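Local coordinates for protein-glutamine gamma-glutamyltransferase 2 (Pagrus major, PDB 1G0D), which is a calcium-dependent transglutaminase that probably cross-links peptide-bound glutamine to lysine side chains and other primary amines, releasing ammonia, at residues Glu314-Leu319 with Tyr400-Lys405; Glu522-Thr527 with Met542-Asp547; Trp598-Ala603 with Ser650-Arg655. All blocks are in the same frame, centred on the assembly; numbering follows the deposited sequence.

Interaction 1 (Glu314-Leu319 with Tyr400-Lys405); sequences ERLESL and YWIVQK
The carboxylate oxygen OE2 of E314 lies 3.0 Å from NZ of K405. This is a salt bridge, though a weak one as a hydrogen bond. It ties together the loops that follow two neighbouring parallel strands at the edge of a mixed beta-sheet. Residues 314-319 form the first part of the loop that leaves the outermost strand 307-312. Residues 400-403 end strand 397-403, and Q404 and K405 run on into a loop.

E314 and K405 run antiparallel alongside each other. The lysine chain is bent at three successive torsions. It folds back, and CE comes close to the same carboxylate oxygen. In E314, CG stands anti to the carbonyl carbon (chi1 -72°), and the chain then bends at chi2 (113°). This turns the carboxylate across the start of Q404. OE1 is 3.8 Å from CB of Q404, and the two side chains cross at about a right angle. The carboxylate and amide planes are 45° apart.

Below the charged end the contact is apolar. CG of E314 rests on CG2 of I402 at 3.8 Å. The other branch of I402 reaches L316, where CD1 of I402 meets CD2 of L316 at 3.9 Å. L316 is buried, and its backbone is in the left-handed region. Its CB points away from the strand, yet CD2 turns back to I402. I402 also packs on I412 of the next strand, 409-414.

R525 also grips the loop. It gives a hydrogen bond to O of R315 and forms a salt bridge with E317. Within the loop, NH2 of R315 makes a salt bridge to OE1 of E317 at 3.1 Å, weak as a hydrogen bond, with the oxygen at the edge of the guanidinium and in its plane.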
loop_
_atom_site.group_PDB
_atom_site.type_symbol
_atom_site.label_atom_id
_atom_site.label_comp_id
_atom_site.label_asym_id
_atom_site.label_seq_id
_atom_site.Cartn_x
_atom_site.Cartn_y
_atom_site.Cartn_z
ATOM N N GLU A 314 19.308 -31.149 -13.360
ATOM C CA GLU A 314 19.072 -32.299 -12.492
ATOM C C GLU A 314 19.444 -31.989 -11.034
ATOM O O GLU A 314 18.954 -32.645 -10.102
ATOM C CB GLU A 314 19.853 -33.522 -12.996
ATOM C CG GLU A 314 19.314 -34.160 -14.285
ATOM C CD GLU A 314 20.274 -33.987 -15.447
ATOM O OE1 GLU A 314 20.731 -35.010 -16.015
ATOM O OE2 GLU A 314 20.567 -32.811 -15.783
ATOM N N ARG A 315 20.303 -30.997 -10.828
ATOM C CA ARG A 315 20.679 -30.618 -9.470
ATOM C C ARG A 315 19.660 -29.672 -8.875
ATOM O O ARG A 315 19.921 -29.055 -7.849
ATOM C CB ARG A 315 22.036 -29.942 -9.458
ATOM C CG ARG A 315 23.067 -30.745 -10.169
ATOM C CD ARG A 315 24.408 -30.099 -10.049
ATOM N NE ARG A 315 25.024 -30.410 -8.772
ATOM C CZ ARG A 315 25.234 -29.505 -7.828
ATOM N NH1 ARG A 315 25.803 -29.852 -6.680
ATOM N NH2 ARG A 315 24.864 -28.250 -8.036
ATOM N N LEU A 316 18.508 -29.545 -9.540
ATOM C CA LEU A 316 17.449 -28.680 -9.061
ATOM C C LEU A 316 17.822 -27.221 -9.163
ATOM O O LEU A 316 17.506 -26.436 -8.269
ATOM C CB LEU A 316 17.159 -28.975 -7.595
ATOM C CG LEU A 316 16.070 -29.987 -7.284
ATOM C CD1 LEU A 316 14.854 -29.250 -6.734
ATOM C CD2 LEU A 316 15.764 -30.798 -8.559
ATOM N N GLU A 317 18.488 -26.827 -10.232
ATOM C CA GLU A 317 18.850 -25.433 -10.315
ATOM C C GLU A 317 18.497 -24.793 -11.632
ATOM O O GLU A 317 18.461 -25.459 -12.651
ATOM C CB GLU A 317 20.335 -25.291 -10.070
ATOM C CG GLU A 317 20.974 -26.537 -9.579
ATOM C CD GLU A 317 22.386 -26.267 -9.164
ATOM O OE1 GLU A 317 23.294 -26.441 -10.020
ATOM O OE2 GLU A 317 22.572 -25.864 -7.984
ATOM N N SER A 318 18.247 -23.495 -11.626
ATOM C CA SER A 318 17.926 -22.846 -12.878
ATOM C C SER A 318 19.093 -23.166 -13.796
ATOM O O SER A 318 20.242 -23.186 -13.360
ATOM C CB SER A 318 17.767 -21.315 -12.715
ATOM O OG SER A 318 18.832 -20.700 -12.007
ATOM N N LEU A 319 18.798 -23.436 -15.061
ATOM C CA LEU A 319 19.842 -23.735 -16.029
ATOM C C LEU A 319 21.009 -22.699 -16.097
ATOM O O LEU A 319 22.151 -23.077 -16.348
ATOM C CB LEU A 319 19.203 -23.885 -17.400
ATOM C CG LEU A 319 18.390 -25.147 -17.622
ATOM C CD1 LEU A 319 17.804 -25.092 -19.014
ATOM C CD2 LEU A 319 19.266 -26.340 -17.449
ATOM N N TYR A 400 7.587 -26.176 -13.970
ATOM C CA TYR A 400 9.026 -26.462 -13.864
ATOM C C TYR A 400 9.458 -27.723 -14.616
ATOM O O TYR A 400 8.723 -28.699 -14.645
ATOM C CB TYR A 400 9.402 -26.670 -12.427
ATOM C CG TYR A 400 9.557 -25.406 -11.652
ATOM C CD1 TYR A 400 8.438 -24.733 -11.142
ATOM C CD2 TYR A 400 10.832 -24.946 -11.309
ATOM C CE1 TYR A 400 8.593 -23.638 -10.283
ATOM C CE2 TYR A 400 11.007 -23.861 -10.455
ATOM C CZ TYR A 400 9.888 -23.211 -9.932
ATOM O OH TYR A 400 10.094 -22.205 -8.998
ATOM N N TRP A 401 10.651 -27.717 -15.203
ATOM C CA TRP A 401 11.131 -28.895 -15.927
ATOM C C TRP A 401 12.578 -29.245 -15.633
ATOM O O TRP A 401 13.419 -28.362 -15.452
ATOM C CB TRP A 401 11.014 -28.699 -17.426
ATOM C CG TRP A 401 9.651 -28.342 -17.884
ATOM C CD1 TRP A 401 9.031 -27.131 -17.757
ATOM C CD2 TRP A 401 8.737 -29.187 -18.590
ATOM N NE1 TRP A 401 7.789 -27.175 -18.341
ATOM C CE2 TRP A 401 7.587 -28.432 -18.862
ATOM C CE3 TRP A 401 8.779 -30.518 -19.021
ATOM C CZ2 TRP A 401 6.500 -28.954 -19.535
ATOM C CZ3 TRP A 401 7.697 -31.030 -19.697
ATOM C CH2 TRP A 401 6.579 -30.258 -19.945
ATOM N N ILE A 402 12.858 -30.547 -15.563
ATOM C CA ILE A 402 14.222 -31.034 -15.376
ATOM C C ILE A 402 14.697 -31.314 -16.805
ATOM O O ILE A 402 14.236 -32.257 -17.460
ATOM C CB ILE A 402 14.282 -32.379 -14.611
ATOM C CG1 ILE A 402 13.717 -32.216 -13.184
ATOM C CG2 ILE A 402 15.697 -32.930 -14.687
ATOM C CD1 ILE A 402 14.736 -32.092 -12.082
ATOM N N VAL A 403 15.573 -30.478 -17.326
ATOM C CA VAL A 403 16.075 -30.725 -18.662
ATOM C C VAL A 403 17.441 -31.361 -18.510
ATOM O O VAL A 403 18.339 -30.779 -17.887
ATOM C CB VAL A 403 16.242 -29.426 -19.462
ATOM C CG1 VAL A 403 16.644 -29.777 -20.870
ATOM C CG2 VAL A 403 14.928 -28.605 -19.442
ATOM N N GLN A 404 17.594 -32.563 -19.065
ATOM C CA GLN A 404 18.854 -33.288 -18.994
ATOM C C GLN A 404 19.865 -32.789 -20.022
ATOM O O GLN A 404 19.507 -32.064 -20.952
ATOM C CB GLN A 404 18.583 -34.773 -19.187
ATOM C CG GLN A 404 17.553 -35.345 -18.201
ATOM C CD GLN A 404 17.027 -36.708 -18.642
ATOM O OE1 GLN A 404 15.827 -36.982 -18.564
ATOM N NE2 GLN A 404 17.929 -37.570 -19.125
ATOM N N LYS A 405 21.129 -33.181 -19.847
ATOM C CA LYS A 405 22.207 -32.755 -20.737
ATOM C C LYS A 405 22.001 -33.237 -22.168
ATOM O O LYS A 405 22.697 -32.799 -23.099
ATOM C CB LYS A 405 23.563 -33.231 -20.200
ATOM C CG LYS A 405 23.942 -32.671 -18.818
ATOM C CD LYS A 405 23.425 -31.226 -18.610
ATOM C CE LYS A 405 22.391 -31.068 -17.452
ATOM N NZ LYS A 405 21.021 -30.727 -17.947
#

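Interaction 2 (Glu522-Thr527 with Met542-Asp547); sequences ECQRKT and MRLHYD
Q524 carries the polar part of this contact. Its NE2 gives a weak hydrogen bond to O of R543, at 3.4 Å and 141°. The same nitrogen also bonds O of C523, its own neighbour, at 3.1 Å. That second bond is flat: the nitrogen lies in the carbonyl plane, and the oxygen lies only 6° out of the Q524 amide plane. One amide nitrogen thus links two backbone carbonyls, which probably limits rotation of the amide.

The rest is contact with carbon. CD1 of L544 lies 3.2 Å from NE2 of Q524, and the two side chains cross at a slant. OE1 of Q524 touches CG of M542 at 3.3 Å. Q524 and M542 lie side by side, pointing opposite ways. Beyond CG the glutamine chain is extended, which carries its amide out between M542 and L544. Replacing Q524 by alanine would probably leave O of R543 and O of C523 without this donor and open a gap beside M542 and L544.

The guanidinium of R543 turns elsewhere, to D489. The contact lies in the first of the two C-terminal beta-barrel domains of transglutaminases, close to I477 and I580, assigned to GTP binding by similarity. The loop before strand 525-532, which pairs with 502-513, meets the end of strand 536-544, which lies beside 488-496. One sheet thus packs on another, just before helix 546-549, with H545 at its N-cap.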
loop_
_atom_site.group_PDB
_atom_site.type_symbol
_atom_site.label_atom_id
_atom_site.label_comp_id
_atom_site.label_asym_id
_atom_site.label_seq_id
_atom_site.Cartn_x
_atom_site.Cartn_y
_atom_site.Cartn_z
ATOM N N GLU A 522 23.006 -20.653 -0.673
ATOM C CA GLU A 522 22.642 -22.070 -0.577
ATOM C C GLU A 522 23.266 -22.663 0.694
ATOM O O GLU A 522 24.330 -23.285 0.634
ATOM C CB GLU A 522 23.142 -22.814 -1.828
ATOM C CG GLU A 522 23.298 -24.329 -1.685
ATOM C CD GLU A 522 21.983 -25.088 -1.778
ATOM O OE1 GLU A 522 21.278 -24.995 -2.819
ATOM O OE2 GLU A 522 21.662 -25.792 -0.792
ATOM N N CYS A 523 22.608 -22.481 1.842
ATOM C CA CYS A 523 23.164 -22.986 3.094
ATOM C C CYS A 523 23.005 -24.480 3.414
ATOM O O CYS A 523 22.903 -24.843 4.594
ATOM C CB CYS A 523 22.683 -22.155 4.292
ATOM S SG CYS A 523 20.993 -21.669 4.227
ATOM N N GLN A 524 22.962 -25.317 2.364
ATOM C CA GLN A 524 22.924 -26.780 2.459
ATOM C C GLN A 524 21.949 -27.567 1.628
ATOM O O GLN A 524 20.781 -27.248 1.532
ATOM C CB GLN A 524 22.834 -27.254 3.904
ATOM C CG GLN A 524 21.480 -27.567 4.425
ATOM C CD GLN A 524 21.556 -27.901 5.896
ATOM O OE1 GLN A 524 21.203 -29.009 6.306
ATOM N NE2 GLN A 524 22.037 -26.947 6.707
ATOM N N ARG A 525 22.479 -28.641 1.057
ATOM C CA ARG A 525 21.765 -29.558 0.175
ATOM C C ARG A 525 21.964 -31.004 0.687
ATOM O O ARG A 525 22.786 -31.239 1.578
ATOM C CB ARG A 525 22.340 -29.371 -1.220
ATOM C CG ARG A 525 21.806 -30.260 -2.271
ATOM C CD ARG A 525 22.732 -30.176 -3.458
ATOM N NE ARG A 525 22.561 -28.929 -4.183
ATOM C CZ ARG A 525 21.933 -28.841 -5.345
ATOM N NH1 ARG A 525 21.826 -27.662 -5.938
ATOM N NH2 ARG A 525 21.414 -29.931 -5.912
ATOM N N LYS A 526 21.236 -31.978 0.145
ATOM C CA LYS A 526 21.362 -33.357 0.636
ATOM C C LYS A 526 20.450 -34.281 -0.153
ATOM O O LYS A 526 19.285 -33.976 -0.342
ATOM C CB LYS A 526 20.968 -33.371 2.117
ATOM C CG LYS A 526 20.875 -34.707 2.832
ATOM C CD LYS A 526 20.335 -34.435 4.258
ATOM C CE LYS A 526 20.237 -35.672 5.148
ATOM N NZ LYS A 526 18.898 -35.735 5.832
ATOM N N THR A 527 20.977 -35.399 -0.630
ATOM C CA THR A 527 20.154 -36.350 -1.369
ATOM C C THR A 527 20.155 -37.686 -0.661
ATOM O O THR A 527 21.200 -38.185 -0.272
ATOM C CB THR A 527 20.650 -36.564 -2.782
ATOM O OG1 THR A 527 20.264 -35.439 -3.578
ATOM C CG2 THR A 527 20.028 -37.812 -3.374
ATOM N N MET A 542 16.229 -31.980 8.223
ATOM C CA MET A 542 17.328 -31.164 7.764
ATOM C C MET A 542 17.532 -30.156 8.856
ATOM O O MET A 542 16.629 -29.402 9.169
ATOM C CB MET A 542 16.955 -30.465 6.468
ATOM C CG MET A 542 17.994 -29.477 5.948
ATOM S SD MET A 542 17.600 -28.952 4.251
ATOM C CE MET A 542 16.060 -29.903 3.948
ATOM N N ARG A 543 18.710 -30.143 9.455
ATOM C CA ARG A 543 18.945 -29.195 10.517
ATOM C C ARG A 543 19.697 -27.998 10.040
ATOM O O ARG A 543 20.850 -28.109 9.626
ATOM C CB ARG A 543 19.716 -29.833 11.659
ATOM C CG ARG A 543 20.014 -28.873 12.798
ATOM C CD ARG A 543 20.150 -29.614 14.117
ATOM N NE ARG A 543 20.329 -28.690 15.228
ATOM C CZ ARG A 543 19.352 -28.304 16.048
ATOM N NH1 ARG A 543 18.115 -28.761 15.883
ATOM N NH2 ARG A 543 19.616 -27.464 17.044
ATOM N N LEU A 544 19.024 -26.852 10.085
ATOM C CA LEU A 544 19.614 -25.584 9.690
ATOM C C LEU A 544 20.167 -24.950 10.976
ATOM O O LEU A 544 19.525 -25.050 12.026
ATOM C CB LEU A 544 18.540 -24.709 9.053
ATOM C CG LEU A 544 18.186 -24.931 7.580
ATOM C CD1 LEU A 544 19.423 -25.108 6.741
ATOM C CD2 LEU A 544 17.325 -26.131 7.471
ATOM N N HIS A 545 21.350 -24.320 10.888
ATOM C CA HIS A 545 22.025 -23.704 12.046
ATOM C C HIS A 545 22.288 -22.226 11.892
ATOM O O HIS A 545 22.623 -21.750 10.817
ATOM C CB HIS A 545 23.373 -24.357 12.303
ATOM C CG HIS A 545 23.293 -25.827 12.518
ATOM N ND1 HIS A 545 23.301 -26.731 11.478
ATOM C CD2 HIS A 545 23.217 -26.558 13.653
ATOM C CE1 HIS A 545 23.237 -27.956 11.964
ATOM N NE2 HIS A 545 23.186 -27.879 13.282
ATOM N N TYR A 546 22.205 -21.515 13.001
ATOM C CA TYR A 546 22.392 -20.096 12.961
ATOM C C TYR A 546 23.654 -19.628 12.305
ATOM O O TYR A 546 23.591 -18.856 11.363
ATOM C CB TYR A 546 22.322 -19.505 14.356
ATOM C CG TYR A 546 22.535 -18.020 14.338
ATOM C CD1 TYR A 546 21.654 -17.179 13.663
ATOM C CD2 TYR A 546 23.615 -17.443 14.998
ATOM C CE1 TYR A 546 21.840 -15.801 13.646
ATOM C CE2 TYR A 546 23.816 -16.047 14.985
ATOM C CZ TYR A 546 22.922 -15.242 14.306
ATOM O OH TYR A 546 23.120 -13.884 14.262
ATOM N N ASP A 547 24.800 -20.089 12.786
ATOM C CA ASP A 547 26.087 -19.634 12.245
ATOM C C ASP A 547 26.271 -19.950 10.781
ATOM O O ASP A 547 27.184 -19.436 10.145
ATOM C CB ASP A 547 27.241 -20.215 13.047
ATOM C CG ASP A 547 26.854 -21.481 13.774
ATOM O OD1 ASP A 547 27.277 -22.580 13.338
ATOM O OD2 ASP A 547 26.118 -21.374 14.784
#

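Interaction 3 (Trp598-Ala603 with Ser650-Arg655); sequences WEPLTA and SFSPMR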
loop_
_atom_site.group_PDB
_atom_site.type_symbol
_atom_site.label_atom_id
_atom_site.label_comp_id
_atom_site.label_asym_id
_atom_site.label_seq_id
_atom_site.Cartn_x
_atom_site.Cartn_y
_atom_site.Cartn_z
ATOM N N TRP A 598 -2.745 16.716 24.515
ATOM C CA TRP A 598 -1.854 17.767 24.976
ATOM C C TRP A 598 -1.387 17.602 26.406
ATOM O O TRP A 598 -1.001 18.573 27.034
ATOM C CB TRP A 598 -2.545 19.092 24.841
ATOM C CG TRP A 598 -2.985 19.317 23.466
ATOM C CD1 TRP A 598 -4.232 19.651 23.059
ATOM C CD2 TRP A 598 -2.164 19.311 22.292
ATOM N NE1 TRP A 598 -4.249 19.864 21.701
ATOM C CE2 TRP A 598 -2.994 19.664 21.203
ATOM C CE3 TRP A 598 -0.810 19.046 22.054
ATOM C CZ2 TRP A 598 -2.515 19.762 19.890
ATOM C CZ3 TRP A 598 -0.331 19.142 20.742
ATOM C CH2 TRP A 598 -1.188 19.500 19.677
ATOM N N GLU A 599 -1.449 16.376 26.909
ATOM C CA GLU A 599 -1.036 16.039 28.256
ATOM C C GLU A 599 0.155 15.085 28.102
ATOM O O GLU A 599 0.049 14.006 27.496
ATOM C CB GLU A 599 -2.177 15.308 28.974
ATOM C CG GLU A 599 -2.409 15.646 30.430
ATOM C CD GLU A 599 -3.634 16.515 30.610
ATOM O OE1 GLU A 599 -3.610 17.674 30.129
ATOM O OE2 GLU A 599 -4.619 16.046 31.228
ATOM N N PRO A 600 1.317 15.492 28.614
ATOM C CA PRO A 600 2.546 14.706 28.556
ATOM C C PRO A 600 2.438 13.301 29.103
ATOM O O PRO A 600 2.017 13.111 30.240
ATOM C CB PRO A 600 3.526 15.547 29.363
ATOM C CG PRO A 600 3.033 16.959 29.164
ATOM C CD PRO A 600 1.545 16.810 29.229
ATOM N N LEU A 601 2.844 12.314 28.298
ATOM C CA LEU A 601 2.812 10.918 28.747
ATOM C C LEU A 601 4.106 10.205 28.364
ATOM O O LEU A 601 4.878 10.716 27.530
ATOM C CB LEU A 601 1.617 10.147 28.164
ATOM C CG LEU A 601 1.265 10.278 26.691
ATOM C CD1 LEU A 601 2.372 9.706 25.840
ATOM C CD2 LEU A 601 -0.033 9.556 26.435
ATOM N N THR A 602 4.325 9.031 28.977
ATOM C CA THR A 602 5.517 8.202 28.749
ATOM C C THR A 602 5.173 6.799 28.244
ATOM O O THR A 602 4.406 6.048 28.871
ATOM C CB THR A 602 6.382 8.072 30.049
ATOM O OG1 THR A 602 6.750 9.378 30.480
ATOM C CG2 THR A 602 7.679 7.308 29.805
ATOM N N ALA A 603 5.781 6.484 27.098
ATOM C CA ALA A 603 5.653 5.212 26.394
ATOM C C ALA A 603 6.933 4.433 26.675
ATOM O O ALA A 603 8.031 5.002 26.706
ATOM C CB ALA A 603 5.494 5.459 24.882
ATOM N N SER A 650 8.910 10.477 26.102
ATOM C CA SER A 650 7.779 11.214 26.639
ATOM C C SER A 650 7.237 12.042 25.519
ATOM O O SER A 650 8.010 12.501 24.681
ATOM C CB SER A 650 8.203 12.150 27.735
ATOM O OG SER A 650 7.559 11.792 28.943
ATOM N N PHE A 651 5.918 12.211 25.470
ATOM C CA PHE A 651 5.306 13.026 24.429
ATOM C C PHE A 651 3.848 13.325 24.782
ATOM O O PHE A 651 3.284 12.702 25.691
ATOM C CB PHE A 651 5.433 12.339 23.062
ATOM C CG PHE A 651 4.587 11.116 22.915
ATOM C CD1 PHE A 651 5.012 9.901 23.428
ATOM C CD2 PHE A 651 3.344 11.184 22.294
ATOM C CE1 PHE A 651 4.204 8.775 23.328
ATOM C CE2 PHE A 651 2.545 10.064 22.198
ATOM C CZ PHE A 651 2.973 8.864 22.718
ATOM N N SER A 652 3.254 14.295 24.089
ATOM C CA SER A 652 1.875 14.696 24.355
ATOM C C SER A 652 0.982 14.448 23.133
ATOM O O SER A 652 1.108 15.147 22.120
ATOM C CB SER A 652 1.851 16.180 24.724
ATOM O OG SER A 652 2.340 16.392 26.044
ATOM N N PRO A 653 0.039 13.484 23.223
ATOM C CA PRO A 653 -0.798 13.251 22.046
ATOM C C PRO A 653 -1.267 14.553 21.365
ATOM O O PRO A 653 -1.323 15.612 21.981
ATOM C CB PRO A 653 -1.927 12.385 22.593
ATOM C CG PRO A 653 -1.280 11.631 23.710
ATOM C CD PRO A 653 -0.344 12.615 24.351
ATOM N N MET A 654 -1.554 14.479 20.074
ATOM C CA MET A 654 -1.961 15.654 19.355
ATOM C C MET A 654 -3.454 15.691 19.112
ATOM O O MET A 654 -4.070 16.744 19.132
ATOM C CB MET A 654 -1.219 15.706 18.038
ATOM C CG MET A 654 0.220 16.028 18.214
ATOM S SD MET A 654 1.147 15.879 16.692
ATOM C CE MET A 654 1.033 14.058 16.321
ATOM N N ARG A 655 -4.044 14.542 18.847
ATOM C CA ARG A 655 -5.477 14.475 18.615
ATOM C C ARG A 655 -6.083 13.392 19.512
ATOM O O ARG A 655 -5.418 12.470 20.013
ATOM C CB ARG A 655 -5.782 14.165 17.137
ATOM C CG ARG A 655 -5.521 15.301 16.126
ATOM C CD ARG A 655 -5.858 14.854 14.700
ATOM N NE ARG A 655 -4.778 14.088 14.075
ATOM C CZ ARG A 655 -4.953 13.102 13.196
ATOM N NH1 ARG A 655 -6.165 12.751 12.828
ATOM N NH2 ARG A 655 -3.911 12.476 12.671
#
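L601 fills the hollow over the ring of F651. Its CD1 sits 3.4 Å from the ring centroid, close to the ring normal, in a CH-pi contact. Both residues place CG between the backbone N and the carbonyl carbon (chi1 45° for L601, 70° for F651). This brings methyl and ring together on one face of the sheet. CB of A603 adds a second bump, at the edge of the same ring, 3.9 Å from CE1 of F651. The other methyl of L601, CD2, meets CG of the P653 ring at 3.6 Å. The leucine is thus wedged between a phenyl face and a proline ring.

W598 offers a flat face to the other segment. This face of the indole receives O of P653 and the backbone of M654. CA of M654 stands 4.1 Å from the centroid of the six-membered ring, 17° off its normal. CG of M654 packs against CH2 of W598. N of W598 also gives a hydrogen bond to O of P653, at 3.1 Å, from above the carbonyl plane. Between these two contacts, OG of S652 presses against the P600 ring, 3.2 Å from its CG.

The backbones match this fit. L601 and F651 form an antiparallel hydrogen-bonded pair, with N of each bonding O of the other at 2.7 Å. T602 and S650 follow as a non-hydrogen-bonded pair. Their hydroxyls, OG1 and OG, are hydrogen-bonded at 3.0 Å on the face away from the ring. Beyond the pairing, R655 leaves the contact for E26, E158 and E181.

This is the start of strand 601-608 against the end of strand 644-651, an antiparallel edge pairing within the C-terminal immunoglobulin-like beta-sandwich of transglutaminases.

How the interactions relate
Interactions 1 and 2 are neighbours and reach opposite ends, in strand order, of one seven-stranded sheet. Interaction 2 also holds a second sheet. R525 links the two contacts. Both are partly buried. Interaction 1 sets a salt bridge over a small apolar patch, whereas interaction 2 works through one amide and has no charge pair across it. Interaction 3 is a surface contact in another domain, with its centre about 60 Å from that of interaction 1 and 48 Å from that of interaction 2. It alone has true strand pairing across its segments, and aromatic faces take the place of charges. Interactions 1 and 2 lie nearer residues assigned to GTP by similarity.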